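PDB 3OP7: aminotransferase class I and II from Streptococcus suis 89/1591, which probably catalyses pyridoxal-phosphate-dependent transfer of amino groups between amino acids and 2-oxo acids, with its own substrates not established. Local coordinates for residues A[85-89]-A[252-256]; A[316-320]-A[343-347]. One frame throughout, in Å; residues are numbered along the deposited sequence.

How the contacts relate
The two contacts illustrate how a fold type I aminotransferase is fastened at separate levels. Contact 1 sets the turn that leaves the edge strand of the large sheet against the loop before helix 257-268, buried, with the second subunit alongside. Contact 2 joins a helix start to a strand of the smaller antiparallel sheet, and the other subunit does not touch it. The centres of contact 1 and contact 2 are 36 Å apart, on opposite sides of the chain's centre. The nearest atoms of contact 1 and contact 2 are about 15 Å apart. K222 carries the cofactor as a Schiff base. Contact 1 is probably the nearer to cofactor chemistry, since in relatives the turn after the first large-domain strand lies beside the cofactor phosphate.

Contact 1 (A[85-89]-A[252-256]); sequences LQTNG and MICAG
Selenomethionine M252 lies over T87 and N88 and makes the dense half of this contact. Its CG sits between the backbone N and the carbonyl carbon (chi1 62°), and the chain runs on extended, bringing SE to 3.6 Å from T87 CA. A bend at chi3 (84°) then turns the methyl CE toward two neighbours: it lies 3.9 Å from T87 CG2, on the strand side, and 3.4 Å from N88 OD1, on the turn side. N88 is the centre of an inverse gamma turn. Its backbone N, near SE, is buried with no polar partner in the model, while ND2 makes a weak hydrogen bond to T251 O of the second subunit. T87 braces the turn from its own side, OG1 donating to G89 O over 2.8 Å from above the carbonyl plane.

The other half is looser and wetter, though still buried. Here A255 CB rests 3.7 Å from Q86 OE1, and a water joins the two segments. It accepts from A255 N at 2.9 Å and lies 2.8 Å from Q86 OE1, one of several acceptors competing for its protons. The amide's other end is held by D260, which accepts from NE2.

In the fold, strand 84-87 edges the large sheet, antiparallel to strand 232-235, and the turn leads into helix 89-101, whose start lies near the cofactor phosphate in relatives. T87 leans on that helix, and G256 is the N-cap of helix 257-268. R230 of the second subunit hydrogen-bonds M252 O through NH2 and C254 O through NE, so sheet edge, two helix starts and dimer partner converge here.

Contact 2 (A[316-320]-A[343-347]); sequences DMPME and DGYVR
The backbone of M319, in the first turn of helix 319-330, passes closest to G344, their CA atoms 6.0 Å apart, just where the chain enters strand 345-348. This is helix-on-sheet packing in the smaller alpha/beta part of the aminotransferase fold, where an antiparallel sheet carries the helix on one face. G344 makes the bend with a positive phi (93°), which glycine takes readily.

The polar part is organised by one carboxylate oxygen. D343 reaches across with CG anti to its own N (chi1 -154°), and OD1 accepts from M319 N at 2.9 Å on its syn lone pair, nearly straight. OD1 also takes G344 N from the anti side, somewhat out of the carboxylate plane. Two donors thus grip a single atom and hold the group's rotation. Lying at the start of a helix, the carboxylate probably gains from the positive end of the helix dipole, which would favour its ionised form.

Selenomethionine M319 fills the apolar part. Its CB is 3.2 Å from D343 OD1, and chi1 (-78°) swings CG to 3.3 Å from Y345 O, so the chain is pressed close between polar atoms before the bends at chi2 and chi3 fold the rest of it inward. SE then meets V346 CG1 at 3.7 Å, the two side chains crossing at about a right angle, with I313 and P336 also packing against M319. Y345, whose CB is turned from the helix, hydrogen-bonds E136 through OH. Toward solvent, P318 CB lies near D343 OD2, and the same OD2 accepts a hydrogen bond from a water at 2.8 Å, which in turn accepts one from E320 N.

Contact 1 (A[85-89]-A[252-256])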
loop_
_atom_site.group_PDB
_atom_site.type_symbol
_atom_site.label_atom_id
_atom_site.label_comp_id
_atom_site.label_asym_id
_atom_site.label_seq_id
_atom_site.Cartn_x
_atom_site.Cartn_y
_atom_site.Cartn_z
ATOM N N LEU A 85 -12.185 -2.347 7.848
ATOM C CA LEU A 85 -11.659 -2.076 6.529
ATOM C C LEU A 85 -10.390 -2.887 6.301
ATOM O O LEU A 85 -9.413 -2.763 7.028
ATOM C CB LEU A 85 -11.343 -0.593 6.299
ATOM C CG LEU A 85 -12.503 0.385 6.375
ATOM C CD1 LEU A 85 -11.954 1.808 6.284
ATOM C CD2 LEU A 85 -13.509 0.092 5.240
ATOM N N GLN A 86 -10.385 -3.659 5.212
ATOM C CA GLN A 86 -9.191 -4.380 4.787
ATOM C C GLN A 86 -8.129 -3.435 4.273
ATOM O O GLN A 86 -8.437 -2.458 3.548
ATOM C CB GLN A 86 -9.549 -5.359 3.665
ATOM C CG GLN A 86 -8.483 -6.390 3.358
ATOM C CD GLN A 86 -9.034 -7.446 2.440
ATOM O OE1 GLN A 86 -9.197 -7.194 1.271
ATOM N NE2 GLN A 86 -9.368 -8.592 2.967
ATOM N N THR A 87 -6.870 -3.776 4.571
ATOM C CA THR A 87 -5.739 -3.012 4.109
ATOM C C THR A 87 -4.593 -3.903 3.642
ATOM O O THR A 87 -4.613 -5.144 3.889
ATOM C CB THR A 87 -5.241 -2.113 5.255
ATOM O OG1 THR A 87 -4.858 -2.956 6.355
ATOM C CG2 THR A 87 -6.317 -1.072 5.672
ATOM N N ASN A 88 -3.621 -3.314 2.938
ATOM C CA ASN A 88 -2.395 -4.042 2.598
ATOM C C ASN A 88 -1.473 -4.157 3.801
ATOM O O ASN A 88 -0.543 -3.348 3.997
ATOM C CB ASN A 88 -1.678 -3.473 1.366
ATOM C CG ASN A 88 -1.169 -2.047 1.558
ATOM O OD1 ASN A 88 -1.907 -1.211 2.064
ATOM N ND2 ASN A 88 0.092 -1.761 1.131
ATOM N N GLY A 89 -1.725 -5.170 4.646
ATOM C CA GLY A 89 -0.993 -5.295 5.890
ATOM C C GLY A 89 -1.399 -4.308 6.949
ATOM O O GLY A 89 -2.139 -3.341 6.658
HETATM N N MSE A 252 -3.690 2.518 -1.548
HETATM C CA MSE A 252 -3.795 1.125 -1.889
HETATM C C MSE A 252 -4.865 0.783 -2.952
HETATM O O MSE A 252 -4.665 -0.157 -3.697
HETATM C CB MSE A 252 -4.006 0.298 -0.634
HETATM C CG MSE A 252 -5.249 0.623 0.064
HETATM SE SE MSE A 252 -5.693 -0.330 1.641
HETATM C CE MSE A 252 -4.576 0.868 2.714
ATOM N N ILE A 253 -5.952 1.561 -2.987
ATOM C CA ILE A 253 -7.288 1.188 -3.585
ATOM C C ILE A 253 -7.946 0.012 -2.835
ATOM O O ILE A 253 -9.062 0.146 -2.288
ATOM C CB ILE A 253 -7.268 0.932 -5.108
ATOM C CG1 ILE A 253 -6.693 2.142 -5.846
ATOM C CG2 ILE A 253 -8.728 0.597 -5.595
ATOM C CD1 ILE A 253 -6.617 1.995 -7.347
ATOM N N CYS A 254 -7.262 -1.120 -2.861
ATOM C CA CYS A 254 -7.695 -2.328 -2.209
ATOM C C CYS A 254 -6.505 -3.288 -2.096
ATOM O O CYS A 254 -5.431 -3.105 -2.693
ATOM C CB CYS A 254 -8.831 -2.979 -3.038
ATOM S SG CYS A 254 -8.390 -3.251 -4.676
ATOM N N ALA A 255 -6.734 -4.346 -1.350
ATOM C CA ALA A 255 -5.794 -5.420 -1.271
ATOM C C ALA A 255 -6.133 -6.455 -2.306
ATOM O O ALA A 255 -7.127 -6.291 -3.068
ATOM C CB ALA A 255 -5.886 -6.035 0.127
ATOM N N GLY A 256 -5.332 -7.517 -2.417
ATOM C CA GLY A 256 -5.492 -8.413 -3.585
ATOM C C GLY A 256 -6.646 -9.410 -3.492
ATOM O O GLY A 256 -7.076 -9.762 -2.410
HETATM O O HOH W 1 -9.187 -4.637 0.085
#

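Contact 2 (A[316-320]-A[343-347])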
loop_
_atom_site.group_PDB
_atom_site.type_symbol
_atom_site.label_atom_id
_atom_site.label_comp_id
_atom_site.label_asym_id
_atom_site.label_seq_id
_atom_site.Cartn_x
_atom_site.Cartn_y
_atom_site.Cartn_z
ATOM N N ASP A 316 30.756 -2.634 26.121
ATOM C CA ASP A 316 30.925 -1.196 25.940
ATOM C C ASP A 316 31.360 -0.877 24.503
ATOM O O ASP A 316 32.525 -0.543 24.229
ATOM C CB ASP A 316 31.942 -0.646 26.965
ATOM C CG ASP A 316 31.915 0.871 27.054
ATOM O OD1 ASP A 316 30.889 1.467 26.688
ATOM O OD2 ASP A 316 32.921 1.470 27.499
HETATM N N MSE A 317 30.422 -1.016 23.576
HETATM C CA MSE A 317 30.663 -0.613 22.198
HETATM C C MSE A 317 29.314 -0.380 21.547
HETATM O O MSE A 317 28.330 -1.020 21.926
HETATM C CB MSE A 317 31.494 -1.646 21.432
HETATM C CG MSE A 317 30.759 -2.879 20.976
HETATM SE SE MSE A 317 31.760 -4.181 19.880
HETATM C CE MSE A 317 32.230 -3.246 18.267
ATOM N N PRO A 318 29.260 0.554 20.591
ATOM C CA PRO A 318 27.974 0.786 19.907
ATOM C C PRO A 318 27.398 -0.522 19.344
ATOM O O PRO A 318 28.145 -1.373 18.842
ATOM C CB PRO A 318 28.329 1.790 18.810
ATOM C CG PRO A 318 29.528 2.538 19.365
ATOM C CD PRO A 318 30.311 1.480 20.127
HETATM N N MSE A 319 26.095 -0.722 19.500
HETATM C CA MSE A 319 25.494 -1.986 19.046
HETATM C C MSE A 319 25.504 -2.122 17.531
HETATM O O MSE A 319 25.467 -3.253 17.004
HETATM C CB MSE A 319 24.057 -2.149 19.569
HETATM C CG MSE A 319 23.988 -2.588 21.013
HETATM SE SE MSE A 319 24.863 -4.290 21.356
HETATM C CE MSE A 319 26.398 -3.590 22.272
ATOM N N GLU A 320 25.496 -1.006 16.805
ATOM C CA GLU A 320 25.594 -1.111 15.343
ATOM C C GLU A 320 26.953 -1.726 14.978
ATOM O O GLU A 320 27.029 -2.629 14.151
ATOM C CB GLU A 320 25.365 0.234 14.658
ATOM C CG GLU A 320 25.593 0.215 13.132
ATOM C CD GLU A 320 24.379 0.648 12.296
ATOM O OE1 GLU A 320 23.310 0.977 12.830
ATOM O OE2 GLU A 320 24.505 0.595 11.049
ATOM N N ASP A 343 20.506 2.456 22.294
ATOM C CA ASP A 343 21.737 1.695 22.109
ATOM C C ASP A 343 21.999 0.895 23.415
ATOM O O ASP A 343 21.422 1.187 24.454
ATOM C CB ASP A 343 22.887 2.661 21.751
ATOM C CG ASP A 343 24.010 2.001 20.935
ATOM O OD1 ASP A 343 24.096 0.753 20.911
ATOM O OD2 ASP A 343 24.841 2.743 20.344
ATOM N N GLY A 344 22.851 -0.118 23.348
ATOM C CA GLY A 344 23.064 -1.027 24.464
ATOM C C GLY A 344 22.192 -2.267 24.413
ATOM O O GLY A 344 22.350 -3.148 25.274
ATOM N N TYR A 345 21.320 -2.352 23.388
ATOM C CA TYR A 345 20.374 -3.440 23.215
ATOM C C TYR A 345 20.361 -3.904 21.761
ATOM O O TYR A 345 20.702 -3.139 20.836
ATOM C CB TYR A 345 18.942 -2.967 23.549
ATOM C CG TYR A 345 18.731 -2.470 24.947
ATOM C CD1 TYR A 345 19.063 -1.172 25.291
ATOM C CD2 TYR A 345 18.184 -3.289 25.930
ATOM C CE1 TYR A 345 18.864 -0.703 26.591
ATOM C CE2 TYR A 345 18.019 -2.834 27.247
ATOM C CZ TYR A 345 18.345 -1.536 27.559
ATOM O OH TYR A 345 18.180 -1.025 28.850
ATOM N N VAL A 346 19.846 -5.110 21.541
ATOM C CA VAL A 346 19.608 -5.621 20.184
ATOM C C VAL A 346 18.180 -6.178 20.112
ATOM O O VAL A 346 17.705 -6.705 21.107
ATOM C CB VAL A 346 20.637 -6.728 19.843
ATOM C CG1 VAL A 346 22.052 -6.155 19.823
ATOM C CG2 VAL A 346 20.567 -7.895 20.852
ATOM N N ARG A 347 17.487 -6.018 18.979
ATOM C CA ARG A 347 16.206 -6.700 18.753
ATOM C C ARG A 347 16.501 -8.116 18.202
ATOM O O ARG A 347 17.232 -8.260 17.213
ATOM C CB ARG A 347 15.304 -5.954 17.812
ATOM C CG ARG A 347 13.890 -6.504 17.889
ATOM C CD ARG A 347 13.028 -5.844 16.924
ATOM N NE ARG A 347 13.351 -6.299 15.576
ATOM C CZ ARG A 347 12.723 -5.878 14.483
ATOM N NH1 ARG A 347 11.770 -4.927 14.553
ATOM N NH2 ARG A 347 13.083 -6.388 13.307
HETATM O O HOH W 2 25.194 1.836 17.666
#